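Local atomic coordinates of N-alpha-acetyltransferase 35, NatC auxiliary subunit (Saccharomyces cerevisiae, PDB entry 6YGA), a protein that serves as the auxiliary subunit of the NatC N-terminal acetyltransferase, which acetylates the N-terminal methionine of L-A virus Gag, and has a role in L-A and M virus propagation. Residues V100-W103 / L104-Q108; Y364-H367 / V368-S372; Y399-C402 / S403-T406. One frame throughout, in Å; residues are numbered along the deposited sequence.

Interaction 1. Residues V100-W103 / L104-Q108; sequences VISW and LNDYQ
Leu-104 lays one methyl over the indole of Trp-103: CD2 sits 3.6 Å from the centroid of the six-membered ring, only 13° off its normal, a CH-pi contact between neighbours in sequence. Trp-103 holds its ring there with CG opposite the backbone N (chi1 171°). At the ring's edge and in its plane, the carbonyl oxygen of Gln-108 comes 3.1 Å from CD1 of Trp-103, while NE1 is hydrogen-bonded to Asn-178 O and the side chain packs on Thr-159 and Val-162 of helix 142-167. The second methyl of Leu-104, CD1, runs alongside Val-100 CG1, which points the same way, 4.0 Å from it. This is the C-terminal end of helix 85-104, in the Mak10 family region. Leu-104 N bonds to Val-100 O and Asn-105 N to Ile-101 O (2.7 Å), both i to i+4; Ile-101 O also takes Asp-106 N, weakly. With Tyr-107 in a left-handed backbone conformation (phi 63°) the chain folds back far enough for Gln-108 N to bond Ser-102 O at 3.0 Å. The Gln-108 side chain bends at chi2, bringing NE2 within 2.8 Å of Asp-106 O; NE2 also bonds Asn-147 OD1 of the N-alpha-acetyltransferase 30 chain.

Interaction 2. Residues Y364-H367 / V368-S372; sequences YLLH and VKEFS. With EDO (1,2-ethanediol), chain C.
The carbonyl oxygen of His-367 is gripped by two donors: Phe-371 N, one helical turn on, at 3.2 Å, and O1 of a bound 1,2-ethanediol at 3.0 Å. The diol, probably carried over from the crystallisation liquor, is also hydrogen-bonded to Trp-438 NE1. Its other oxygen, O2, lies at the edge of the His-367 imidazole and in the ring plane, 3.7 Å from CD2. Neither ring nitrogen depends on the diol, since ND1 bonds back to Phe-363 O in the preceding turn and NE2 probably bonds Tyr-399 OH of helix 386-402. The stretch belongs to helix 360-372, in the TPR-like region of the family, and repeats the i to i+4 pattern throughout, Lys-369 N to Leu-365 O and Glu-370 N to Leu-366 O among its bonds. Where that helix ends, Ser-372 doubles one link: both its N and its OG donate to Val-368 O, each at 2.8 Å, the hydroxyl from well above the carbonyl plane. On another flank Val-368 CG2 covers a face of the Tyr-364 ring, offset toward the rim and nearest to CZ at 3.7 Å. With CG anti to the backbone N (chi1 163°), the Tyr-364 ring lies obliquely across Val-368. Glu-370, extended beyond CG, passes its stem along Leu-366 O, with CG 3.3 Å away, before OE2 accepts a hydrogen bond from Ala-319 N at the start of helix 319-328.

Interaction 3. Residues Y399-C402 / S403-T406; sequences YQNC and SQNT
Ser-403 gives its backbone N to Gln-400 O, three residues back, at 3.2 Å instead of making the i to i+4 bond. Its hydroxyl, turned between the backbone N and the carbonyl carbon (chi1 76°), is hydrogen-bonded to Arg-340 O. Gln-404 follows with two links. Its backbone N reaches Asn-401 O at 3.2 Å from well above the carbonyl plane, and its side chain, bent at chi2 (-55°), doubles back to bring NE2 to Gln-400 O, 3.2 Å away and nearly straight at 165°. Gln-400 O therefore accepts from Ser-403 N and Gln-404 NE2, so that this one oxygen is held by two donors, one on each face of its carbonyl plane. NE2 of Gln-404 also bonds Ile-170 O, and CG of the same side chain runs over Asn-401 O at 3.3 Å. OD1 of Asn-405 turns forward to Cys-407 N and Arg-408 N while its ND2 bonds Asp-176 OD1, and Thr-406 N is tied to Gln-334 OE1. Tight i to i+3 turns followed at once by an asparagine N-cap make this a short helix-to-helix junction, between helices 386-402 and 406-429.

From the N terminus the three contacts come in series, and none nests in or crosses another. Interactions 1 and 3 are turns at helix ends, whereas interaction 2 runs along a helix. Interaction 1 closes the end of helix 85-104 in the Mak10 family region. Interactions 2 and 3 follow much later, in the TPR-like region, on the successive helices 360-372 and 386-402, which meet through His-367 and Tyr-399; interaction 3 then turns helix 386-402 into helix 406-429. Interactions 1 and 3 do not touch, their nearest atoms being about 6 Å apart, yet Tyr-107 and Asn-405 both pack against Gln-334 and against Phe-142 of the N-alpha-acetyltransferase 30 chain. Interaction 2 is far from interaction 1, about 40 Å between centres, but adjoins interaction 3.

Interaction 1. Residues V100-W103 / L104-Q108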
loop_
_atom_site.group_PDB
_atom_site.type_symbol
_atom_site.label_atom_id
_atom_site.label_comp_id
_atom_site.label_asym_id
_atom_site.label_seq_id
_atom_site.Cartn_x
_atom_site.Cartn_y
_atom_site.Cartn_z
ATOM N N VAL B 100 9.352 -18.667 -2.239
ATOM C CA VAL B 100 8.830 -17.832 -3.319
ATOM C C VAL B 100 7.435 -17.327 -2.973
ATOM O O VAL B 100 7.113 -16.151 -3.188
ATOM C CB VAL B 100 8.841 -18.612 -4.649
ATOM C CG1 VAL B 100 8.132 -17.825 -5.743
ATOM C CG2 VAL B 100 10.271 -18.940 -5.065
ATOM N N ILE B 101 6.594 -18.199 -2.412
ATOM C CA ILE B 101 5.238 -17.807 -2.037
ATOM C C ILE B 101 5.269 -16.776 -0.914
ATOM O O ILE B 101 4.567 -15.760 -0.963
ATOM C CB ILE B 101 4.415 -19.048 -1.644
ATOM C CG1 ILE B 101 4.270 -19.999 -2.837
ATOM C CG2 ILE B 101 3.048 -18.643 -1.110
ATOM C CD1 ILE B 101 3.660 -21.346 -2.484
ATOM N N SER B 102 6.086 -17.024 0.115
ATOM C CA SER B 102 6.197 -16.083 1.226
ATOM C C SER B 102 6.650 -14.709 0.744
ATOM O O SER B 102 6.210 -13.678 1.270
ATOM C CB SER B 102 7.165 -16.636 2.274
ATOM O OG SER B 102 7.252 -15.798 3.411
ATOM N N TRP B 103 7.520 -14.678 -0.267
ATOM C CA TRP B 103 8.031 -13.419 -0.798
ATOM C C TRP B 103 6.939 -12.637 -1.525
ATOM O O TRP B 103 6.718 -11.454 -1.242
ATOM C CB TRP B 103 9.213 -13.709 -1.726
ATOM C CG TRP B 103 9.713 -12.546 -2.522
ATOM C CD1 TRP B 103 9.769 -11.242 -2.129
ATOM C CD2 TRP B 103 10.230 -12.586 -3.859
ATOM N NE1 TRP B 103 10.289 -10.465 -3.137
ATOM C CE2 TRP B 103 10.580 -11.267 -4.209
ATOM C CE3 TRP B 103 10.429 -13.608 -4.791
ATOM C CZ2 TRP B 103 11.118 -10.944 -5.450
ATOM C CZ3 TRP B 103 10.964 -13.286 -6.022
ATOM C CH2 TRP B 103 11.302 -11.965 -6.342
ATOM N N LEU B 104 6.237 -13.286 -2.455
ATOM C CA LEU B 104 5.286 -12.604 -3.327
ATOM C C LEU B 104 3.871 -12.573 -2.757
ATOM O O LEU B 104 3.210 -11.531 -2.798
ATOM C CB LEU B 104 5.279 -13.273 -4.706
ATOM C CG LEU B 104 6.648 -13.417 -5.375
ATOM C CD1 LEU B 104 6.555 -14.253 -6.644
ATOM C CD2 LEU B 104 7.233 -12.051 -5.678
ATOM N N ASN B 105 3.385 -13.706 -2.240
ATOM C CA ASN B 105 2.023 -13.761 -1.717
ATOM C C ASN B 105 1.913 -13.096 -0.349
ATOM O O ASN B 105 0.951 -12.364 -0.091
ATOM C CB ASN B 105 1.543 -15.213 -1.633
ATOM C CG ASN B 105 1.390 -15.862 -2.996
ATOM O OD1 ASN B 105 2.364 -16.028 -3.730
ATOM N ND2 ASN B 105 0.165 -16.248 -3.334
ATOM N N ASP B 106 2.877 -13.335 0.538
ATOM C CA ASP B 106 2.809 -12.847 1.908
ATOM C C ASP B 106 3.653 -11.596 2.140
ATOM O O ASP B 106 3.788 -11.161 3.288
ATOM C CB ASP B 106 3.223 -13.953 2.880
ATOM C CG ASP B 106 2.351 -15.193 2.765
ATOM O OD1 ASP B 106 1.220 -15.084 2.243
ATOM O OD2 ASP B 106 2.793 -16.276 3.205
ATOM N N TYR B 107 4.229 -11.021 1.082
ATOM C CA TYR B 107 4.905 -9.721 1.146
ATOM C C TYR B 107 6.124 -9.747 2.071
ATOM O O TYR B 107 6.419 -8.768 2.761
ATOM C CB TYR B 107 3.937 -8.615 1.580
ATOM C CG TYR B 107 2.652 -8.545 0.785
ATOM C CD1 TYR B 107 2.585 -7.824 -0.399
ATOM C CD2 TYR B 107 1.499 -9.183 1.231
ATOM C CE1 TYR B 107 1.410 -7.750 -1.128
ATOM C CE2 TYR B 107 0.320 -9.116 0.510
ATOM C CZ TYR B 107 0.281 -8.398 -0.668
ATOM O OH TYR B 107 -0.889 -8.328 -1.389
ATOM N N GLN B 108 6.843 -10.864 2.091
ATOM C CA GLN B 108 8.063 -10.919 2.881
ATOM C C GLN B 108 9.244 -10.423 2.055
ATOM O O GLN B 108 9.193 -10.366 0.824
ATOM C CB GLN B 108 8.330 -12.334 3.397
ATOM C CG GLN B 108 7.288 -12.826 4.384
ATOM C CD GLN B 108 6.939 -11.786 5.433
ATOM O OE1 GLN B 108 7.762 -11.439 6.282
ATOM N NE2 GLN B 108 5.710 -11.284 5.379
#

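Interaction 2. Residues Y364-H367 / V368-S372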
loop_
_atom_site.group_PDB
_atom_site.type_symbol
_atom_site.label_atom_id
_atom_site.label_comp_id
_atom_site.label_asym_id
_atom_site.label_seq_id
_atom_site.Cartn_x
_atom_site.Cartn_y
_atom_site.Cartn_z
ATOM N N TYR B 364 -9.129 6.374 -26.495
ATOM C CA TYR B 364 -9.866 7.403 -25.768
ATOM C C TYR B 364 -11.139 7.794 -26.508
ATOM O O TYR B 364 -12.208 7.918 -25.898
ATOM C CB TYR B 364 -8.977 8.626 -25.546
ATOM C CG TYR B 364 -9.736 9.879 -25.164
ATOM C CD1 TYR B 364 -10.136 10.100 -23.854
ATOM C CD2 TYR B 364 -10.044 10.844 -26.117
ATOM C CE1 TYR B 364 -10.827 11.241 -23.504
ATOM C CE2 TYR B 364 -10.737 11.991 -25.774
ATOM C CZ TYR B 364 -11.125 12.185 -24.466
ATOM O OH TYR B 364 -11.814 13.325 -24.116
ATOM N N LEU B 365 -11.043 7.997 -27.824
ATOM C CA LEU B 365 -12.216 8.395 -28.594
ATOM C C LEU B 365 -13.287 7.310 -28.594
ATOM O O LEU B 365 -14.475 7.613 -28.747
ATOM C CB LEU B 365 -11.806 8.750 -30.022
ATOM C CG LEU B 365 -10.923 9.991 -30.162
ATOM C CD1 LEU B 365 -10.501 10.166 -31.607
ATOM C CD2 LEU B 365 -11.652 11.230 -29.663
ATOM N N LEU B 366 -12.891 6.045 -28.421
ATOM C CA LEU B 366 -13.879 4.977 -28.301
ATOM C C LEU B 366 -14.712 5.138 -27.037
ATOM O O LEU B 366 -15.924 4.893 -27.050
ATOM C CB LEU B 366 -13.190 3.614 -28.318
ATOM C CG LEU B 366 -13.018 2.947 -29.682
ATOM C CD1 LEU B 366 -12.148 1.710 -29.551
ATOM C CD2 LEU B 366 -14.375 2.588 -30.273
ATOM N N HIS B 367 -14.081 5.546 -25.933
ATOM C CA HIS B 367 -14.834 5.778 -24.705
ATOM C C HIS B 367 -15.838 6.907 -24.887
ATOM O O HIS B 367 -16.996 6.793 -24.470
ATOM C CB HIS B 367 -13.886 6.091 -23.547
ATOM C CG HIS B 367 -13.092 4.912 -23.080
ATOM N ND1 HIS B 367 -12.086 4.349 -23.835
ATOM C CD2 HIS B 367 -13.158 4.187 -21.939
ATOM C CE1 HIS B 367 -11.564 3.329 -23.178
ATOM N NE2 HIS B 367 -12.197 3.208 -22.025
ATOM N N VAL B 368 -15.412 8.005 -25.515
ATOM C CA VAL B 368 -16.315 9.129 -25.745
ATOM C C VAL B 368 -17.452 8.718 -26.668
ATOM O O VAL B 368 -18.611 9.092 -26.455
ATOM C CB VAL B 368 -15.538 10.332 -26.311
ATOM C CG1 VAL B 368 -16.483 11.490 -26.594
ATOM C CG2 VAL B 368 -14.437 10.752 -25.349
ATOM N N LYS B 369 -17.141 7.930 -27.700
ATOM C CA LYS B 369 -18.155 7.531 -28.670
ATOM C C LYS B 369 -19.217 6.642 -28.036
ATOM O O LYS B 369 -20.412 6.816 -28.293
ATOM C CB LYS B 369 -17.496 6.821 -29.850
ATOM C CG LYS B 369 -18.461 6.110 -30.780
ATOM C CD LYS B 369 -17.803 5.843 -32.123
ATOM C CE LYS B 369 -18.354 4.590 -32.778
ATOM N NZ LYS B 369 -17.930 3.355 -32.057
ATOM N N GLU B 370 -18.809 5.680 -27.208
ATOM C CA GLU B 370 -19.794 4.782 -26.617
ATOM C C GLU B 370 -20.636 5.488 -25.561
ATOM O O GLU B 370 -21.773 5.077 -25.307
ATOM C CB GLU B 370 -19.103 3.543 -26.038
ATOM C CG GLU B 370 -18.410 2.687 -27.099
ATOM C CD GLU B 370 -17.642 1.504 -26.518
ATOM O OE1 GLU B 370 -18.051 0.982 -25.464
ATOM O OE2 GLU B 370 -16.622 1.097 -27.117
ATOM N N PHE B 371 -20.109 6.547 -24.947
ATOM C CA PHE B 371 -20.858 7.303 -23.951
ATOM C C PHE B 371 -21.749 8.374 -24.568
ATOM O O PHE B 371 -22.824 8.663 -24.029
ATOM C CB PHE B 371 -19.899 7.947 -22.947
ATOM C CG PHE B 371 -20.587 8.775 -21.898
ATOM C CD1 PHE B 371 -21.114 8.179 -20.764
ATOM C CD2 PHE B 371 -20.703 10.150 -22.043
ATOM C CE1 PHE B 371 -21.749 8.937 -19.789
ATOM C CE2 PHE B 371 -21.338 10.918 -21.077
ATOM C CZ PHE B 371 -21.863 10.311 -19.947
ATOM N N SER B 372 -21.333 8.969 -25.688
ATOM C CA SER B 372 -22.083 10.057 -26.297
ATOM C C SER B 372 -22.739 9.694 -27.620
ATOM O O SER B 372 -23.620 10.434 -28.069
ATOM C CB SER B 372 -21.175 11.272 -26.523
ATOM O OG SER B 372 -20.256 11.022 -27.569
HETATM C C1 EDO C . -16.891 4.487 -21.478
HETATM O O1 EDO C . -17.862 5.410 -21.984
HETATM C C2 EDO C . -16.385 4.961 -20.120
HETATM O O2 EDO C . -15.764 6.246 -20.253
#

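Interaction 3. Residues Y399-C402 / S403-T406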
loop_
_atom_site.group_PDB
_atom_site.type_symbol
_atom_site.label_atom_id
_atom_site.label_comp_id
_atom_site.label_asym_id
_atom_site.label_seq_id
_atom_site.Cartn_x
_atom_site.Cartn_y
_atom_site.Cartn_z
ATOM N N TYR B 399 -6.815 3.637 -15.835
ATOM C CA TYR B 399 -6.777 2.179 -15.914
ATOM C C TYR B 399 -5.682 1.612 -15.021
ATOM O O TYR B 399 -5.887 0.614 -14.321
ATOM C CB TYR B 399 -6.565 1.730 -17.360
ATOM C CG TYR B 399 -7.824 1.659 -18.193
ATOM C CD1 TYR B 399 -8.594 0.503 -18.223
ATOM C CD2 TYR B 399 -8.236 2.743 -18.957
ATOM C CE1 TYR B 399 -9.744 0.429 -18.982
ATOM C CE2 TYR B 399 -9.387 2.680 -19.722
ATOM C CZ TYR B 399 -10.136 1.519 -19.730
ATOM O OH TYR B 399 -11.282 1.441 -20.486
ATOM N N GLN B 400 -4.502 2.238 -15.044
ATOM C CA GLN B 400 -3.376 1.738 -14.265
ATOM C C GLN B 400 -3.659 1.813 -12.770
ATOM O O GLN B 400 -3.235 0.938 -12.007
ATOM C CB GLN B 400 -2.110 2.521 -14.622
ATOM C CG GLN B 400 -0.853 2.035 -13.922
ATOM C CD GLN B 400 0.416 2.416 -14.665
ATOM O OE1 GLN B 400 0.416 2.569 -15.888
ATOM N NE2 GLN B 400 1.509 2.568 -13.924
ATOM N N ASN B 401 -4.386 2.845 -12.333
ATOM C CA ASN B 401 -4.720 2.969 -10.920
ATOM C C ASN B 401 -5.600 1.822 -10.434
ATOM O O ASN B 401 -5.596 1.519 -9.235
ATOM C CB ASN B 401 -5.404 4.313 -10.662
ATOM C CG ASN B 401 -5.678 4.554 -9.196
ATOM O OD1 ASN B 401 -4.757 4.770 -8.408
ATOM N ND2 ASN B 401 -6.948 4.525 -8.821
ATOM N N CYS B 402 -6.333 1.164 -11.337
ATOM C CA CYS B 402 -7.224 0.085 -10.922
ATOM C C CYS B 402 -6.463 -1.115 -10.376
ATOM O O CYS B 402 -7.000 -1.852 -9.543
ATOM C CB CYS B 402 -8.112 -0.354 -12.085
ATOM S SG CYS B 402 -9.304 0.891 -12.597
ATOM N N SER B 403 -5.228 -1.337 -10.821
ATOM C CA SER B 403 -4.470 -2.489 -10.357
ATOM C C SER B 403 -3.564 -2.163 -9.175
ATOM O O SER B 403 -2.666 -2.951 -8.863
ATOM C CB SER B 403 -3.645 -3.079 -11.502
ATOM O OG SER B 403 -2.511 -2.279 -11.759
ATOM N N GLN B 404 -3.776 -1.028 -8.512
ATOM C CA GLN B 404 -3.029 -0.721 -7.305
ATOM C C GLN B 404 -3.630 -1.469 -6.117
ATOM O O GLN B 404 -4.725 -2.032 -6.197
ATOM C CB GLN B 404 -3.020 0.786 -7.047
ATOM C CG GLN B 404 -2.444 1.605 -8.194
ATOM C CD GLN B 404 -1.049 1.155 -8.579
ATOM O OE1 GLN B 404 -0.190 0.958 -7.721
ATOM N NE2 GLN B 404 -0.822 0.975 -9.877
ATOM N N ASN B 405 -2.903 -1.481 -5.000
ATOM C CA ASN B 405 -3.450 -2.121 -3.813
ATOM C C ASN B 405 -4.611 -1.295 -3.257
ATOM O O ASN B 405 -4.886 -0.176 -3.700
ATOM C CB ASN B 405 -2.367 -2.341 -2.752
ATOM C CG ASN B 405 -1.801 -1.045 -2.194
ATOM O OD1 ASN B 405 -2.484 -0.306 -1.482
ATOM N ND2 ASN B 405 -0.534 -0.782 -2.488
ATOM N N THR B 406 -5.294 -1.867 -2.262
ATOM C CA THR B 406 -6.559 -1.304 -1.799
ATOM C C THR B 406 -6.399 0.074 -1.163
ATOM O O THR B 406 -7.369 0.840 -1.131
ATOM C CB THR B 406 -7.235 -2.269 -0.818
ATOM O OG1 THR B 406 -8.572 -1.824 -0.556
ATOM C CG2 THR B 406 -6.464 -2.341 0.493
#